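Local coordinates for acetate kinase (Entamoeba histolytica, PDB 4H0O), which interconverts acetate and acetyl phosphate as a pyrophosphate-dependent acetate kinase of the ASKHA superfamily, at residues B[287-292]-B[340-345]; B[364-367]-B[371-374]. All blocks are in the same frame, centred on the assembly; numbering follows the deposited sequence.

Contact 1 of 2, residues B[287-292]-B[340-345]; sequences DILHEI and VWQVRK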
loop_
_atom_site.group_PDB
_atom_site.type_symbol
_atom_site.label_atom_id
_atom_site.label_comp_id
_atom_site.label_asym_id
_atom_site.label_seq_id
_atom_site.Cartn_x
_atom_site.Cartn_y
_atom_site.Cartn_z
ATOM N N ASP B 287 -6.363 -10.515 -22.880
ATOM C CA ASP B 287 -6.023 -9.747 -24.076
ATOM C C ASP B 287 -4.616 -9.166 -23.955
ATOM O O ASP B 287 -3.879 -9.085 -24.941
ATOM C CB ASP B 287 -7.031 -8.613 -24.302
ATOM C CG ASP B 287 -8.433 -9.119 -24.596
ATOM O OD1 ASP B 287 -8.571 -10.246 -25.118
ATOM O OD2 ASP B 287 -9.398 -8.379 -24.307
ATOM N N ILE B 288 -4.257 -8.759 -22.739
ATOM C CA ILE B 288 -2.933 -8.215 -22.448
ATOM C C ILE B 288 -1.842 -9.259 -22.681
ATOM O O ILE B 288 -0.847 -8.986 -23.355
ATOM C CB ILE B 288 -2.857 -7.682 -20.998
ATOM C CG1 ILE B 288 -3.702 -6.414 -20.862
ATOM C CG2 ILE B 288 -1.422 -7.397 -20.596
ATOM C CD1 ILE B 288 -3.840 -5.903 -19.441
ATOM N N LEU B 289 -2.037 -10.450 -22.120
ATOM C CA LEU B 289 -1.124 -11.569 -22.323
ATOM C C LEU B 289 -1.027 -11.927 -23.803
ATOM O O LEU B 289 0.055 -12.208 -24.317
ATOM C CB LEU B 289 -1.603 -12.789 -21.534
ATOM C CG LEU B 289 -1.493 -12.733 -20.012
ATOM C CD1 LEU B 289 -2.164 -13.943 -19.386
ATOM C CD2 LEU B 289 -0.035 -12.673 -19.601
ATOM N N HIS B 290 -2.173 -11.912 -24.476
ATOM C CA HIS B 290 -2.248 -12.226 -25.897
ATOM C C HIS B 290 -1.410 -11.258 -26.732
ATOM O O HIS B 290 -0.669 -11.677 -27.621
ATOM C CB HIS B 290 -3.706 -12.204 -26.354
ATOM C CG HIS B 290 -3.906 -12.671 -27.758
ATOM N ND1 HIS B 290 -4.090 -11.806 -28.813
ATOM C CD2 HIS B 290 -3.956 -13.921 -28.286
ATOM C CE1 HIS B 290 -4.243 -12.496 -29.929
ATOM N NE2 HIS B 290 -4.164 -13.782 -29.633
ATOM N N GLU B 291 -1.524 -9.965 -26.433
ATOM C CA GLU B 291 -0.770 -8.932 -27.146
ATOM C C GLU B 291 0.736 -9.096 -26.951
ATOM O O GLU B 291 1.515 -8.917 -27.890
ATOM C CB GLU B 291 -1.217 -7.536 -26.690
ATOM C CG GLU B 291 -0.520 -6.368 -27.401
ATOM C CD GLU B 291 -1.152 -6.018 -28.743
ATOM O OE1 GLU B 291 -1.951 -6.828 -29.259
ATOM O OE2 GLU B 291 -0.848 -4.930 -29.281
ATOM N N ILE B 292 1.138 -9.436 -25.728
ATOM C CA ILE B 292 2.543 -9.676 -25.414
ATOM C C ILE B 292 3.084 -10.829 -26.253
ATOM O O ILE B 292 4.115 -10.703 -26.914
ATOM C CB ILE B 292 2.745 -10.019 -23.923
ATOM C CG1 ILE B 292 2.344 -8.839 -23.037
ATOM C CG2 ILE B 292 4.191 -10.409 -23.654
ATOM C CD1 ILE B 292 2.308 -9.167 -21.555
ATOM N N VAL B 340 -6.363 -18.101 -15.403
ATOM C CA VAL B 340 -5.180 -17.442 -15.962
ATOM C C VAL B 340 -3.936 -17.966 -15.239
ATOM O O VAL B 340 -3.525 -17.410 -14.219
ATOM C CB VAL B 340 -5.199 -15.903 -15.888
ATOM C CG1 VAL B 340 -3.977 -15.317 -16.578
ATOM C CG2 VAL B 340 -6.470 -15.362 -16.518
ATOM N N TRP B 341 -3.334 -19.026 -15.776
ATOM C CA TRP B 341 -2.216 -19.691 -15.104
ATOM C C TRP B 341 -0.932 -18.858 -15.049
ATOM O O TRP B 341 -0.098 -19.062 -14.164
ATOM C CB TRP B 341 -1.931 -21.059 -15.739
ATOM C CG TRP B 341 -1.413 -20.986 -17.138
ATOM C CD1 TRP B 341 -2.147 -21.041 -18.286
ATOM C CD2 TRP B 341 -0.044 -20.857 -17.541
ATOM N NE1 TRP B 341 -1.321 -20.949 -19.380
ATOM C CE2 TRP B 341 -0.022 -20.835 -18.950
ATOM C CE3 TRP B 341 1.168 -20.756 -16.848
ATOM C CZ2 TRP B 341 1.160 -20.716 -19.681
ATOM C CZ3 TRP B 341 2.343 -20.637 -17.573
ATOM C CH2 TRP B 341 2.331 -20.619 -18.975
ATOM N N GLN B 342 -0.769 -17.935 -15.994
ATOM C CA GLN B 342 0.424 -17.093 -16.037
ATOM C C GLN B 342 0.536 -16.198 -14.802
ATOM O O GLN B 342 1.639 -15.937 -14.318
ATOM C CB GLN B 342 0.451 -16.235 -17.308
ATOM C CG GLN B 342 0.666 -17.011 -18.606
ATOM C CD GLN B 342 -0.635 -17.448 -19.248
ATOM O OE1 GLN B 342 -1.676 -17.503 -18.591
ATOM N NE2 GLN B 342 -0.586 -17.754 -20.541
ATOM N N VAL B 343 -0.604 -15.725 -14.301
ATOM C CA VAL B 343 -0.627 -14.899 -13.096
ATOM C C VAL B 343 -0.188 -15.703 -11.876
ATOM O O VAL B 343 0.641 -15.243 -11.086
ATOM C CB VAL B 343 -2.024 -14.275 -12.857
ATOM C CG1 VAL B 343 -2.169 -13.791 -11.422
ATOM C CG2 VAL B 343 -2.263 -13.127 -13.828
ATOM N N ARG B 344 -0.737 -16.907 -11.736
ATOM C CA ARG B 344 -0.396 -17.789 -10.623
ATOM C C ARG B 344 1.083 -18.162 -10.654
ATOM O O ARG B 344 1.750 -18.181 -9.618
ATOM C CB ARG B 344 -1.256 -19.059 -10.652
ATOM C CG ARG B 344 -2.762 -18.816 -10.511
ATOM C CD ARG B 344 -3.521 -20.132 -10.368
ATOM N NE ARG B 344 -3.383 -20.989 -11.544
ATOM C CZ ARG B 344 -4.375 -21.279 -12.379
ATOM N NH1 ARG B 344 -5.589 -20.792 -12.164
ATOM N NH2 ARG B 344 -4.158 -22.066 -13.427
ATOM N N LYS B 345 1.587 -18.456 -11.848
ATOM C CA LYS B 345 2.993 -18.808 -12.019
ATOM C C LYS B 345 3.888 -17.630 -11.650
ATOM O O LYS B 345 4.878 -17.791 -10.937
ATOM C CB LYS B 345 3.264 -19.256 -13.459
ATOM C CG LYS B 345 4.699 -19.690 -13.729
ATOM C CD LYS B 345 5.207 -20.639 -12.651
ATOM C CE LYS B 345 6.431 -21.417 -13.119
ATOM N NZ LYS B 345 7.350 -20.587 -13.939
#

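Contact 2 of 2, residues B[364-367]-B[371-374]; sequences EKSM and IEFL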
loop_
_atom_site.group_PDB
_atom_site.type_symbol
_atom_site.label_atom_id
_atom_site.label_comp_id
_atom_site.label_asym_id
_atom_site.label_seq_id
_atom_site.Cartn_x
_atom_site.Cartn_y
_atom_site.Cartn_z
ATOM N N GLU B 364 -0.714 -25.225 -15.572
ATOM C CA GLU B 364 -0.979 -24.809 -16.949
ATOM C C GLU B 364 -2.281 -25.382 -17.508
ATOM O O GLU B 364 -2.785 -24.907 -18.524
ATOM C CB GLU B 364 0.199 -25.171 -17.863
ATOM C CG GLU B 364 1.394 -24.228 -17.740
ATOM C CD GLU B 364 2.637 -24.740 -18.452
ATOM O OE1 GLU B 364 2.502 -25.423 -19.490
ATOM O OE2 GLU B 364 3.754 -24.460 -17.965
ATOM N N LYS B 365 -2.830 -26.394 -16.839
ATOM C CA LYS B 365 -4.032 -27.068 -17.327
ATOM C C LYS B 365 -5.270 -26.811 -16.467
ATOM O O LYS B 365 -6.389 -27.138 -16.864
ATOM C CB LYS B 365 -3.778 -28.574 -17.458
ATOM C CG LYS B 365 -2.692 -28.917 -18.467
ATOM C CD LYS B 365 -2.234 -30.364 -18.355
ATOM C CE LYS B 365 -1.111 -30.645 -19.341
ATOM N NZ LYS B 365 -0.077 -29.572 -19.303
ATOM N N SER B 366 -5.071 -26.219 -15.293
ATOM C CA SER B 366 -6.184 -25.963 -14.382
ATOM C C SER B 366 -6.990 -24.723 -14.774
ATOM O O SER B 366 -6.432 -23.649 -15.020
ATOM C CB SER B 366 -5.680 -25.832 -12.942
ATOM O OG SER B 366 -6.760 -25.668 -12.042
ATOM N N MET B 367 -8.307 -24.882 -14.839
ATOM C CA MET B 367 -9.196 -23.756 -15.093
ATOM C C MET B 367 -10.060 -23.492 -13.864
ATOM O O MET B 367 -11.018 -22.718 -13.919
ATOM C CB MET B 367 -10.065 -24.013 -16.326
ATOM C CG MET B 367 -9.294 -23.999 -17.637
ATOM S SD MET B 367 -8.637 -22.373 -18.075
ATOM C CE MET B 367 -10.143 -21.532 -18.567
ATOM N N ILE B 371 -11.848 -27.304 -6.695
ATOM C CA ILE B 371 -10.723 -27.135 -5.783
ATOM C C ILE B 371 -9.654 -28.197 -6.025
ATOM O O ILE B 371 -9.905 -29.391 -5.864
ATOM C CB ILE B 371 -11.174 -27.200 -4.312
ATOM C CG1 ILE B 371 -12.189 -26.095 -4.018
ATOM C CG2 ILE B 371 -9.975 -27.090 -3.383
ATOM C CD1 ILE B 371 -12.789 -26.171 -2.630
ATOM N N GLU B 372 -8.462 -27.753 -6.411
ATOM C CA GLU B 372 -7.356 -28.664 -6.677
ATOM C C GLU B 372 -6.013 -27.996 -6.398
ATOM O O GLU B 372 -5.754 -26.885 -6.860
ATOM C CB GLU B 372 -7.406 -29.161 -8.123
ATOM C CG GLU B 372 -7.684 -28.070 -9.144
ATOM C CD GLU B 372 -7.758 -28.603 -10.561
ATOM O OE1 GLU B 372 -6.818 -29.310 -10.981
ATOM O OE2 GLU B 372 -8.756 -28.316 -11.255
ATOM N N PHE B 373 -5.163 -28.681 -5.641
ATOM C CA PHE B 373 -3.845 -28.157 -5.302
ATOM C C PHE B 373 -2.922 -28.162 -6.515
ATOM O O PHE B 373 -2.856 -29.144 -7.253
ATOM C CB PHE B 373 -3.222 -28.970 -4.165
ATOM C CG PHE B 373 -3.940 -28.826 -2.853
ATOM C CD1 PHE B 373 -5.029 -29.628 -2.553
ATOM C CD2 PHE B 373 -3.527 -27.888 -1.921
ATOM C CE1 PHE B 373 -5.692 -29.499 -1.347
ATOM C CE2 PHE B 373 -4.186 -27.754 -0.714
ATOM C CZ PHE B 373 -5.270 -28.560 -0.426
ATOM N N LEU B 374 -2.212 -27.056 -6.717
ATOM C CA LEU B 374 -1.295 -26.930 -7.841
ATOM C C LEU B 374 0.154 -27.138 -7.404
ATOM O O LEU B 374 1.048 -27.293 -8.237
ATOM C CB LEU B 374 -1.470 -25.565 -8.511
ATOM C CG LEU B 374 -2.916 -25.207 -8.862
ATOM C CD1 LEU B 374 -3.012 -23.877 -9.606
ATOM C CD2 LEU B 374 -3.546 -26.323 -9.677
HETATM O O HOH W 1 -10.095 -27.232 -13.936
#

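Contact 1 of 2, residues B[287-292]-B[340-345]
L289 reaches from helix 285-293 to V340 and Q342, at the start of helix 341-350. In this ribonuclease H-like (ASKHA) fold, the first helix belongs to the helical region between strands 225-229 and 329-333, and the second comes after strand 329-333 and the short helix 334-339. The backbones remain well apart, with 8.5 Å between the CA atoms of L289 and Q342, so the gap is closed by side chains alone, L289 from one side and V340 and Q342 from the other. The CD1 methyl of L289 makes both contacts, placed at the far tip by an extended outer torsion (chi2 173°).

The apolar part is methyl against methyl: CD1 of L289 lies 3.6 Å from CG1 of V340. V340 holds the N-cap position of helix 341-350, and its backbone O receives a weak hydrogen bond from V343 N.

The second interaction places the same methyl over a flat polar group. L289 CD1 stands over the OE1 side of the Q342 amide, 3.7 Å from OE1. A bend at chi2 (91°) folds this glutamine back along its own helix, which lays the amide over the indole of W341 with the two planes nearly parallel. The amide is therefore sandwiched, with a leucine methyl on one face and an aromatic ring on the other. No hydrogen bond joins the two segments. On the tryptophan side, Q342 CD stands 3.4 Å above the W341 ring plane, displaced toward the rim, over the neighbourhood of CE2.

Contact 2 of 2, residues B[364-367]-B[371-374]
S366 faces both E372 and L374, and has the most surface buried here. It lies just beyond the end region of helix 360-365, and its small side chain is met by the carboxylate of E372 and by a methyl of L374. The hydroxyl lies at the meeting point because chi1 of -176° swings OG opposite the backbone N of its own residue. From there OG stands over the flat face of the E372 carboxylate, 3.4 Å from CD and likewise 3.4 Å from OE2. The same OG has a weak hydrogen bond with the backbone N of G368, within the turn leading out of this segment.

E372 comes across as a straight arm. Its CG is tucked between the backbone N and the carbonyl carbon (chi1 45°), and the chain is extended beyond it, which carries the carboxylate to the serine. A water completes the link: M367 N donates to it at 3.1 Å, and the water in turn donates to E372 OE2 at 3.2 Å. The carboxylate is thus tied to the backbone of 364-367 through solvent.

Strand 372-373 is an outermost strand of the six-stranded mixed sheet in this ribonuclease H-like fold and runs antiparallel to 382-385. The contact consequently packs the loop after helix 360-365 against the sheet margin. V385 of the adjoining strand touches the side chains of S366, E372 and L374 alike.

L374 supplies the apolar side of the contact. It is fixed by backbone hydrogen bonding with V383 and D359, and its CD2 methyl rests 3.9 Å from CB of S366.

Overall arrangement
Contact 1 closes before contact 2 opens along the chain, and their centres lie 16 Å apart on the same side of the chain's centre. Helices 341-350 and 360-365, consecutive in sequence, join them. R344 bridges them: its NH2 makes a probable hydrogen bond to S366 O at 3.2 Å, while its NE packs 3.5 Å from L374 CD1. Alongside, W341 CE3 lies 3.6 Å from E364 CG. The two contacts differ in their relation to the active site. Contact 1 borders the predicted ATP-binding segment, with the V340 side chain about 4 Å from that of R286, whereas contact 2 lies away from the predicted sites.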